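Local coordinates for protein tRNA (guanine-N(1)-)-methyltransferase (Aquifex aeolicus, PDB 1OY5) that probably methylates N1 of guanosine-37 in tRNA, taking the methyl group from S-adenosyl-L-methionine, at residues A[8-13]-A[148-153]; A[15-20]-A[141-146]; A[19-22]-A[26-29]; A[29-32]-A[37-40]. All coordinates share one frame; numbering follows the deposited sequence.

The four contacts lie within one beta-alpha-beta unit and between it and helix 143-155. Interactions 1 and 2 are core: both use helix 143-155, the first setting it on strand 6-12 with purely apolar groups, the second meeting helix 15-21 through the aliphatic part of a buried glutamate whose carboxylate is bonded outside the pair. Interaction 3, partly buried, closes the bend between helices 15-21 and 25-33; its tyrosine hydroxyl reaches Asp151, on the helix of interaction 1. Interaction 4 lies at the surface, where the chain passes from helix 25-33 into strand 36-42, a thin apolar touch beside polar side chains. Interactions 1, 2 and 3 involve residues touching the second subunit; interaction 4 does not.

Interaction 1 of 4, residues A[8-13]-A[148-153]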
loop_
_atom_site.group_PDB
_atom_site.type_symbol
_atom_site.label_atom_id
_atom_site.label_comp_id
_atom_site.label_asym_id
_atom_site.label_seq_id
_atom_site.Cartn_x
_atom_site.Cartn_y
_atom_site.Cartn_z
ATOM N N PHE A 8 -5.926 9.958 13.919
ATOM C CA PHE A 8 -6.368 9.649 12.571
ATOM C C PHE A 8 -7.822 9.293 12.570
ATOM O O PHE A 8 -8.328 8.660 13.508
ATOM C CB PHE A 8 -5.621 8.442 11.997
ATOM C CG PHE A 8 -4.231 8.738 11.538
ATOM C CD1 PHE A 8 -3.998 9.425 10.353
ATOM C CD2 PHE A 8 -3.140 8.341 12.312
ATOM C CE1 PHE A 8 -2.688 9.713 9.940
ATOM C CE2 PHE A 8 -1.817 8.598 11.881
ATOM C CZ PHE A 8 -1.602 9.288 10.698
ATOM N N PHE A 9 -8.503 9.686 11.488
ATOM C CA PHE A 9 -9.919 9.384 11.308
ATOM C C PHE A 9 -10.026 8.780 9.926
ATOM O O PHE A 9 -9.737 9.435 8.947
ATOM C CB PHE A 9 -10.740 10.652 11.453
ATOM C CG PHE A 9 -10.561 11.306 12.767
ATOM C CD1 PHE A 9 -11.239 10.849 13.872
ATOM C CD2 PHE A 9 -9.662 12.336 12.927
ATOM C CE1 PHE A 9 -11.060 11.434 15.087
ATOM C CE2 PHE A 9 -9.460 12.907 14.162
ATOM C CZ PHE A 9 -10.147 12.453 15.229
ATOM N N VAL A 10 -10.424 7.525 9.826
ATOM C CA VAL A 10 -10.387 6.866 8.520
ATOM C C VAL A 10 -11.797 6.526 8.030
ATOM O O VAL A 10 -12.425 5.566 8.535
ATOM C CB VAL A 10 -9.548 5.566 8.577
ATOM C CG1 VAL A 10 -9.282 5.081 7.242
ATOM C CG2 VAL A 10 -8.268 5.800 9.256
ATOM N N LEU A 11 -12.276 7.296 7.052
ATOM C CA LEU A 11 -13.606 7.097 6.481
ATOM C C LEU A 11 -13.543 5.947 5.511
ATOM O O LEU A 11 -12.875 6.019 4.527
ATOM C CB LEU A 11 -14.091 8.333 5.717
ATOM C CG LEU A 11 -14.790 9.469 6.451
ATOM C CD1 LEU A 11 -13.950 9.924 7.619
ATOM C CD2 LEU A 11 -15.025 10.608 5.472
ATOM N N THR A 12 -14.331 4.923 5.768
ATOM C CA THR A 12 -14.304 3.720 4.970
ATOM C C THR A 12 -15.552 2.898 5.189
ATOM O O THR A 12 -16.177 2.989 6.235
ATOM C CB THR A 12 -13.099 2.875 5.372
ATOM O OG1 THR A 12 -13.243 1.559 4.859
ATOM C CG2 THR A 12 -13.116 2.599 6.831
ATOM N N ILE A 13 -15.882 2.081 4.212
ATOM C CA ILE A 13 -16.992 1.150 4.312
ATOM C C ILE A 13 -16.466 -0.167 4.857
ATOM O O ILE A 13 -17.252 -1.063 5.097
ATOM C CB ILE A 13 -17.721 0.961 2.949
ATOM C CG1 ILE A 13 -16.824 0.340 1.888
ATOM C CG2 ILE A 13 -18.197 2.295 2.426
ATOM C CD1 ILE A 13 -17.565 0.027 0.609
ATOM N N ALA A 148 -0.953 2.528 4.742
ATOM C CA ALA A 148 0.402 2.920 4.456
ATOM C C ALA A 148 0.674 4.280 5.099
ATOM O O ALA A 148 1.630 4.452 5.831
ATOM C CB ALA A 148 0.600 2.997 2.988
ATOM N N VAL A 149 -0.205 5.237 4.858
ATOM C CA VAL A 149 -0.051 6.552 5.444
ATOM C C VAL A 149 0.038 6.490 7.008
ATOM O O VAL A 149 0.894 7.129 7.610
ATOM C CB VAL A 149 -1.193 7.474 5.008
ATOM C CG1 VAL A 149 -1.164 8.745 5.792
ATOM C CG2 VAL A 149 -1.102 7.792 3.535
ATOM N N ILE A 150 -0.868 5.726 7.636
ATOM C CA ILE A 150 -0.874 5.580 9.087
ATOM C C ILE A 150 0.431 4.950 9.573
ATOM O O ILE A 150 1.001 5.362 10.577
ATOM C CB ILE A 150 -2.076 4.736 9.519
ATOM C CG1 ILE A 150 -3.382 5.506 9.273
ATOM C CG2 ILE A 150 -2.010 4.456 10.990
ATOM C CD1 ILE A 150 -4.643 4.750 9.591
ATOM N N ASP A 151 0.894 3.941 8.828
ATOM C CA ASP A 151 2.123 3.220 9.135
ATOM C C ASP A 151 3.337 4.125 9.022
ATOM O O ASP A 151 4.135 4.202 9.928
ATOM C CB ASP A 151 2.270 2.027 8.187
ATOM C CG ASP A 151 3.373 1.080 8.598
ATOM O OD1 ASP A 151 4.535 1.308 8.225
ATOM O OD2 ASP A 151 3.176 0.030 9.240
ATOM N N ALA A 152 3.472 4.802 7.890
ATOM C CA ALA A 152 4.634 5.640 7.619
ATOM C C ALA A 152 4.795 6.758 8.638
ATOM O O ALA A 152 5.892 7.008 9.144
ATOM C CB ALA A 152 4.560 6.225 6.193
ATOM N N VAL A 153 3.694 7.438 8.894
ATOM C CA VAL A 153 3.636 8.538 9.827
ATOM C C VAL A 153 3.956 8.101 11.263
ATOM O O VAL A 153 4.776 8.726 11.951
ATOM C CB VAL A 153 2.264 9.202 9.773
ATOM C CG1 VAL A 153 2.096 10.128 10.926
ATOM C CG2 VAL A 153 2.108 9.969 8.455
#
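Ile150 lays its CG1 over one face of the Phe8 ring, 4.0 Å from the ring centroid and 8° off the normal, a CH-pi contact centred almost on the middle of the ring. The edge of the same ring goes to Val153, whose CB lies in the ring plane and whose CG1 comes within 3.8 Å of Phe8 CZ. One turn of helix 143-155 thus supplies both the group above the ring and the group at its far end. The side chains of Ile150 and Phe8 run alongside each other, pointing opposite ways, and the extended end of the isoleucine (chi2 177°) carries its CD1 on to Val10 CG2, which it meets tip to tip at 3.8 Å. Phe8 and Val10, two residues apart on the strand, both point at the helix, and the two segments run nearly antiparallel, at 167°. This is the helix-on-sheet packing of an alpha/beta domain: strand 6-12 lies between strands 36-42 and 109-114, while Val153 also leans on Val101 and Leu104 of helix 98-105. An alanine in place of Phe8 would remove the face beneath Ile150 and the edge against Val153, and would probably open a gap between sheet and helix. With no hydrogen bond joining the segments, the contact is made by buried hydrocarbon alone, through van der Waals and CH-pi interactions.

Interaction 2 of 4, residues A[15-20]-A[141-146]; sequences PHIISC and GGEIVA
A branch methyl of Ile17 and the terminal methyl of Ile18 meet the aliphatic half of Glu143. Ile17 brings its CG2 to 4.4 Å from Glu143 CB, while Ile18 CD1 lies 4.4 Å from the backbone O of Glu143 and 4.5 Å from its CG. Ile18 does not face the other helix squarely; its bent chain, chi1 -46° and chi2 -63°, swings CD1 inward to make the touch. These three buried residues form the closer-packed part, and even here the approach is modest, with no hydrogen bond between the segments. The far flank of helix 15-21 is looser: His16 is exposed and Ser19 partly so, and neither touches the segment 141-146. The polar end of Glu143 is satisfied beyond the pair, since OE1 is hydrogen-bonded to Thr12 OG1 and OE2 forms a salt bridge with Arg116. A carboxylate buried in this way is gripped at both oxygens, which should fix its rotation while its CB and CG serve as a packing surface. The backbone of Gly142 is hydrogen-bonded to Gly115, a probable S-adenosyl-L-methionine-binding residue by comparison with relatives, so the start of helix 143-155 lies beside the presumed cofactor pocket of this SPOUT-clan enzyme. Around the contact, Ile18 also packs on Val38 and Pro40 of strand 36-42, Ala146 lies against strand 109-114, and Ile17 touches Tyr24 of the second subunit, so helix 15-21 sits between sheet, helix 143-155 and dimer partner.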
loop_
_atom_site.group_PDB
_atom_site.type_symbol
_atom_site.label_atom_id
_atom_site.label_comp_id
_atom_site.label_asym_id
_atom_site.label_seq_id
_atom_site.Cartn_x
_atom_site.Cartn_y
_atom_site.Cartn_z
ATOM N N PRO A 15 -14.410 -0.621 7.936
ATOM C CA PRO A 15 -13.768 -0.243 9.189
ATOM C C PRO A 15 -12.821 -1.316 9.674
ATOM O O PRO A 15 -11.714 -0.990 10.049
ATOM C CB PRO A 15 -14.953 -0.123 10.193
ATOM C CG PRO A 15 -16.273 -0.175 9.363
ATOM C CD PRO A 15 -15.888 -0.462 7.954
ATOM N N HIS A 16 -13.256 -2.565 9.714
ATOM C CA HIS A 16 -12.467 -3.638 10.326
ATOM C C HIS A 16 -11.106 -3.830 9.726
ATOM O O HIS A 16 -10.220 -4.280 10.389
ATOM C CB HIS A 16 -13.290 -4.941 10.382
ATOM C CG HIS A 16 -14.505 -4.806 11.257
ATOM N ND1 HIS A 16 -15.118 -5.878 11.879
ATOM C CD2 HIS A 16 -15.224 -3.710 11.613
ATOM C CE1 HIS A 16 -16.154 -5.454 12.580
ATOM N NE2 HIS A 16 -16.250 -4.143 12.420
ATOM N N ILE A 17 -10.926 -3.466 8.471
ATOM C CA ILE A 17 -9.610 -3.545 7.875
ATOM C C ILE A 17 -8.664 -2.643 8.658
ATOM O O ILE A 17 -7.557 -3.041 8.968
ATOM C CB ILE A 17 -9.632 -3.181 6.398
ATOM C CG1 ILE A 17 -10.198 -4.331 5.585
ATOM C CG2 ILE A 17 -8.245 -2.921 5.917
ATOM C CD1 ILE A 17 -10.736 -3.929 4.229
ATOM N N ILE A 18 -9.118 -1.450 9.002
ATOM C CA ILE A 18 -8.299 -0.498 9.718
ATOM C C ILE A 18 -8.083 -0.944 11.179
ATOM O O ILE A 18 -6.974 -0.927 11.697
ATOM C CB ILE A 18 -8.955 0.864 9.658
ATOM C CG1 ILE A 18 -9.412 1.165 8.232
ATOM C CG2 ILE A 18 -8.022 1.949 10.207
ATOM C CD1 ILE A 18 -8.339 1.237 7.258
ATOM N N SER A 19 -9.129 -1.435 11.813
ATOM C CA SER A 19 -9.007 -1.819 13.190
ATOM C C SER A 19 -8.092 -3.037 13.215
ATOM O O SER A 19 -7.256 -3.143 14.083
ATOM C CB SER A 19 -10.385 -2.059 13.845
ATOM O OG SER A 19 -10.738 -3.433 13.830
ATOM N N CYS A 20 -8.181 -3.929 12.246
ATOM C CA CYS A 20 -7.297 -5.083 12.260
ATOM C C CYS A 20 -5.804 -4.773 12.036
ATOM O O CYS A 20 -4.941 -5.489 12.530
ATOM C CB CYS A 20 -7.752 -6.131 11.274
ATOM S SG CYS A 20 -6.620 -7.528 11.278
ATOM N N GLY A 141 -9.708 0.035 -3.733
ATOM C CA GLY A 141 -10.082 1.004 -2.717
ATOM C C GLY A 141 -8.887 1.628 -2.014
ATOM O O GLY A 141 -7.765 1.113 -2.106
ATOM N N GLY A 142 -9.156 2.703 -1.267
ATOM C CA GLY A 142 -8.148 3.507 -0.577
ATOM C C GLY A 142 -7.716 3.018 0.771
ATOM O O GLY A 142 -6.877 3.608 1.416
ATOM N N GLU A 143 -8.284 1.924 1.222
ATOM C CA GLU A 143 -7.929 1.396 2.529
ATOM C C GLU A 143 -6.421 1.144 2.668
ATOM O O GLU A 143 -5.808 1.525 3.626
ATOM C CB GLU A 143 -8.706 0.110 2.800
ATOM C CG GLU A 143 -10.102 0.341 3.249
ATOM C CD GLU A 143 -11.071 0.778 2.165
ATOM O OE1 GLU A 143 -12.186 1.180 2.526
ATOM O OE2 GLU A 143 -10.798 0.707 0.960
ATOM N N ILE A 144 -5.856 0.432 1.718
ATOM C CA ILE A 144 -4.442 0.089 1.719
ATOM C C ILE A 144 -3.523 1.321 1.725
ATOM O O ILE A 144 -2.416 1.280 2.256
ATOM C CB ILE A 144 -4.161 -0.797 0.458
ATOM C CG1 ILE A 144 -4.633 -2.219 0.711
ATOM C CG2 ILE A 144 -2.736 -0.831 0.121
ATOM C CD1 ILE A 144 -4.733 -3.055 -0.570
ATOM N N VAL A 145 -3.984 2.413 1.141
ATOM C CA VAL A 145 -3.189 3.616 1.054
ATOM C C VAL A 145 -3.311 4.354 2.349
ATOM O O VAL A 145 -2.356 4.994 2.828
ATOM C CB VAL A 145 -3.590 4.485 -0.134
ATOM C CG1 VAL A 145 -2.955 5.851 -0.041
ATOM C CG2 VAL A 145 -3.159 3.782 -1.452
ATOM N N ALA A 146 -4.476 4.228 2.944
ATOM C CA ALA A 146 -4.696 4.849 4.243
ATOM C C ALA A 146 -3.780 4.195 5.256
ATOM O O ALA A 146 -3.167 4.888 6.089
ATOM C CB ALA A 146 -6.159 4.699 4.675
#

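Interaction 3 of 4, residues A[19-22]-A[26-29]; sequences SCYS and IVKQ
Tyr21 and Val27 are brought together by two similar torsions: Tyr21 holds CG opposite its backbone N (chi1 -172°), swinging the ring toward helix 25-33, and Val27 does the same with CG1 (chi1 167°), which turns its two methyls to different partners. CG2 comes to the edge of the tyrosine ring, near its plane and 4.0 Å from Tyr21 CE1, the two side chains crossing at about a right angle. CG1 packs against Ser22, 3.7 Å from both its CA and its OG. On the exposed side, Lys28 CB rests near the carbonyl O of Ser22, while the rest of the extended lysine leads away. The contact closes the short bend between helices 15-21 and 25-33. Both hydroxyls are hydrogen-bonded to groups outside the two segments: Tyr21 OH to Asp151 OD2, tying helix 15-21 to helix 143-155, and Ser22 OG to the carbonyl O of Ile18, tying the first residue after helix 15-21 back to its last turn. Asp151 in turn uses its other oxygen on the backbone N of Ser140 of the second subunit. Across the bend itself the contacts are van der Waals ones, with no hydrogen bond between the segments, and the Tyr21-Val27 touch is the apolar one.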
loop_
_atom_site.group_PDB
_atom_site.type_symbol
_atom_site.label_atom_id
_atom_site.label_comp_id
_atom_site.label_asym_id
_atom_site.label_seq_id
_atom_site.Cartn_x
_atom_site.Cartn_y
_atom_site.Cartn_z
ATOM N N SER A 19 -9.129 -1.435 11.813
ATOM C CA SER A 19 -9.007 -1.819 13.190
ATOM C C SER A 19 -8.092 -3.037 13.215
ATOM O O SER A 19 -7.256 -3.143 14.083
ATOM C CB SER A 19 -10.385 -2.059 13.845
ATOM O OG SER A 19 -10.738 -3.433 13.830
ATOM N N CYS A 20 -8.181 -3.929 12.246
ATOM C CA CYS A 20 -7.297 -5.083 12.260
ATOM C C CYS A 20 -5.804 -4.773 12.036
ATOM O O CYS A 20 -4.941 -5.489 12.530
ATOM C CB CYS A 20 -7.752 -6.131 11.274
ATOM S SG CYS A 20 -6.620 -7.528 11.278
ATOM N N TYR A 21 -5.474 -3.696 11.340
ATOM C CA TYR A 21 -4.060 -3.386 11.070
ATOM C C TYR A 21 -3.468 -2.716 12.276
ATOM O O TYR A 21 -2.285 -2.793 12.475
ATOM C CB TYR A 21 -3.892 -2.497 9.833
ATOM C CG TYR A 21 -2.432 -2.302 9.410
ATOM C CD1 TYR A 21 -1.682 -1.269 9.930
ATOM C CD2 TYR A 21 -1.813 -3.166 8.507
ATOM C CE1 TYR A 21 -0.404 -1.090 9.594
ATOM C CE2 TYR A 21 -0.526 -3.004 8.157
ATOM C CZ TYR A 21 0.193 -1.953 8.706
ATOM O OH TYR A 21 1.533 -1.743 8.397
ATOM N N SER A 22 -4.306 -2.046 13.076
ATOM C CA SER A 22 -3.853 -1.316 14.275
ATOM C C SER A 22 -3.523 -2.163 15.476
ATOM O O SER A 22 -3.131 -1.643 16.494
ATOM C CB SER A 22 -4.924 -0.354 14.703
ATOM O OG SER A 22 -5.098 0.579 13.671
ATOM N N ILE A 26 4.080 -1.464 14.484
ATOM C CA ILE A 26 4.415 -0.142 14.935
ATOM C C ILE A 26 3.189 0.669 15.213
ATOM O O ILE A 26 3.223 1.561 16.022
ATOM C CB ILE A 26 5.292 0.534 13.866
ATOM C CG1 ILE A 26 6.412 -0.414 13.449
ATOM C CG2 ILE A 26 5.949 1.753 14.389
ATOM C CD1 ILE A 26 7.094 -1.119 14.595
ATOM N N VAL A 27 2.094 0.380 14.539
ATOM C CA VAL A 27 0.892 1.164 14.754
ATOM C C VAL A 27 0.372 0.844 16.140
ATOM O O VAL A 27 -0.056 1.731 16.865
ATOM C CB VAL A 27 -0.182 0.946 13.679
ATOM C CG1 VAL A 27 -1.528 1.546 14.121
ATOM C CG2 VAL A 27 0.259 1.594 12.417
ATOM N N LYS A 28 0.445 -0.418 16.523
ATOM C CA LYS A 28 -0.029 -0.823 17.836
ATOM C C LYS A 28 0.855 -0.246 18.937
ATOM O O LYS A 28 0.380 0.181 19.958
ATOM C CB LYS A 28 -0.083 -2.330 17.917
ATOM C CG LYS A 28 -0.485 -2.885 19.236
ATOM C CD LYS A 28 0.089 -4.348 19.348
ATOM C CE LYS A 28 -0.068 -4.948 20.747
ATOM N NZ LYS A 28 0.965 -6.001 21.004
ATOM N N GLN A 29 2.146 -0.231 18.700
ATOM C CA GLN A 29 3.106 0.337 19.612
ATOM C C GLN A 29 2.812 1.831 19.793
ATOM O O GLN A 29 2.674 2.321 20.922
ATOM C CB GLN A 29 4.481 0.143 19.002
ATOM C CG GLN A 29 5.610 0.522 19.836
ATOM C CD GLN A 29 6.877 -0.049 19.282
ATOM O OE1 GLN A 29 6.895 -1.219 18.857
ATOM N NE2 GLN A 29 7.959 0.757 19.278
#

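Interaction 4 of 4, residues A[29-32]-A[37-40]; sequences QAIK and EVYP
Ile31 reaches over the start of strand 36-42 and can be followed outward from its CB, where the longer branch leaves; CG1 is the first atom to come near the strand. Chi1 of -78° places CG1 beside the backbone N, and this carbon passes the main chain of the strand, 4.4 Å from Glu37 CA. An extended second torsion (chi2 162°) then sends CD1 farther along the strand to Val38, whose CG2 it meets at 4.1 Å, the two side chains crossing at about a right angle. The same CD1 packs against Ser22, so the tip of the isoleucine sits between strand and preceding bend. This turn from helix to strand completes a beta-alpha-beta crossover: strand 6-12 leads through helices 15-21 and 25-33 into strand 36-42, which lies parallel to strand 6-12 and next to it, at one end of the sheet within this chain, with Glu37 and Tyr39 bonded through the backbone to Phe8. Glu37 points its CB away from the helix, and on that side Tyr39 OH donates a hydrogen bond of 2.5 Å to Glu37 OE1, coming from above the carboxylate plane, 45° out of it. The same oxygen forms a salt bridge with Arg7 NE, so two donors share one carboxylate oxygen and would be expected to favour its ionised form. The ring of Tyr39 meets those of Phe9 and Tyr81, whereas Val38, alternating with it along the strand, also packs on Ile18 of helix 15-21.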
loop_
_atom_site.group_PDB
_atom_site.type_symbol
_atom_site.label_atom_id
_atom_site.label_comp_id
_atom_site.label_asym_id
_atom_site.label_seq_id
_atom_site.Cartn_x
_atom_site.Cartn_y
_atom_site.Cartn_z
ATOM N N GLN A 29 2.146 -0.231 18.700
ATOM C CA GLN A 29 3.106 0.337 19.612
ATOM C C GLN A 29 2.812 1.831 19.793
ATOM O O GLN A 29 2.674 2.321 20.922
ATOM C CB GLN A 29 4.481 0.143 19.002
ATOM C CG GLN A 29 5.610 0.522 19.836
ATOM C CD GLN A 29 6.877 -0.049 19.282
ATOM O OE1 GLN A 29 6.895 -1.219 18.857
ATOM N NE2 GLN A 29 7.959 0.757 19.278
ATOM N N ALA A 30 2.676 2.555 18.687
ATOM C CA ALA A 30 2.336 3.965 18.766
ATOM C C ALA A 30 1.044 4.171 19.589
ATOM O O ALA A 30 0.945 5.103 20.419
ATOM C CB ALA A 30 2.177 4.544 17.385
ATOM N N ILE A 31 0.057 3.312 19.344
ATOM C CA ILE A 31 -1.202 3.427 20.031
ATOM C C ILE A 31 -0.954 3.073 21.493
ATOM O O ILE A 31 -1.383 3.770 22.402
ATOM C CB ILE A 31 -2.294 2.543 19.391
ATOM C CG1 ILE A 31 -2.840 3.195 18.131
ATOM C CG2 ILE A 31 -3.475 2.326 20.312
ATOM C CD1 ILE A 31 -3.589 2.149 17.231
ATOM N N LYS A 32 -0.220 2.009 21.704
ATOM C CA LYS A 32 0.118 1.605 23.038
ATOM C C LYS A 32 0.775 2.738 23.844
ATOM O O LYS A 32 0.369 3.012 24.952
ATOM C CB LYS A 32 1.044 0.409 22.988
ATOM C CG LYS A 32 0.462 -0.825 23.650
ATOM C CD LYS A 32 0.693 -0.797 25.186
ATOM C CE LYS A 32 -0.201 -1.808 25.933
ATOM N NZ LYS A 32 -1.395 -1.130 26.571
ATOM N N GLU A 37 -3.592 7.690 17.790
ATOM C CA GLU A 37 -4.904 7.092 17.879
ATOM C C GLU A 37 -5.476 7.011 16.457
ATOM O O GLU A 37 -5.310 7.894 15.634
ATOM C CB GLU A 37 -5.816 7.913 18.768
ATOM C CG GLU A 37 -5.504 7.819 20.251
ATOM C CD GLU A 37 -6.352 8.789 21.045
ATOM O OE1 GLU A 37 -7.245 9.441 20.450
ATOM O OE2 GLU A 37 -6.080 8.976 22.244
ATOM N N VAL A 38 -6.162 5.911 16.200
ATOM C CA VAL A 38 -6.704 5.575 14.907
ATOM C C VAL A 38 -8.153 5.280 15.097
ATOM O O VAL A 38 -8.502 4.284 15.684
ATOM C CB VAL A 38 -6.024 4.283 14.344
ATOM C CG1 VAL A 38 -6.717 3.811 13.083
ATOM C CG2 VAL A 38 -4.599 4.533 14.070
ATOM N N TYR A 39 -8.995 6.135 14.555
ATOM C CA TYR A 39 -10.419 5.964 14.630
ATOM C C TYR A 39 -11.029 5.593 13.271
ATOM O O TYR A 39 -11.314 6.430 12.447
ATOM C CB TYR A 39 -11.085 7.250 15.084
ATOM C CG TYR A 39 -10.688 7.748 16.414
ATOM C CD1 TYR A 39 -11.474 7.460 17.531
ATOM C CD2 TYR A 39 -9.570 8.579 16.572
ATOM C CE1 TYR A 39 -11.156 7.934 18.751
ATOM C CE2 TYR A 39 -9.244 9.054 17.792
ATOM C CZ TYR A 39 -10.034 8.731 18.892
ATOM O OH TYR A 39 -9.721 9.180 20.150
ATOM N N PRO A 40 -11.312 4.331 13.073
ATOM C CA PRO A 40 -12.021 3.908 11.866
ATOM C C PRO A 40 -13.471 4.425 11.928
ATOM O O PRO A 40 -14.146 4.298 12.941
ATOM C CB PRO A 40 -11.973 2.388 11.938
ATOM C CG PRO A 40 -11.518 2.031 13.361
ATOM C CD PRO A 40 -11.002 3.230 13.998
#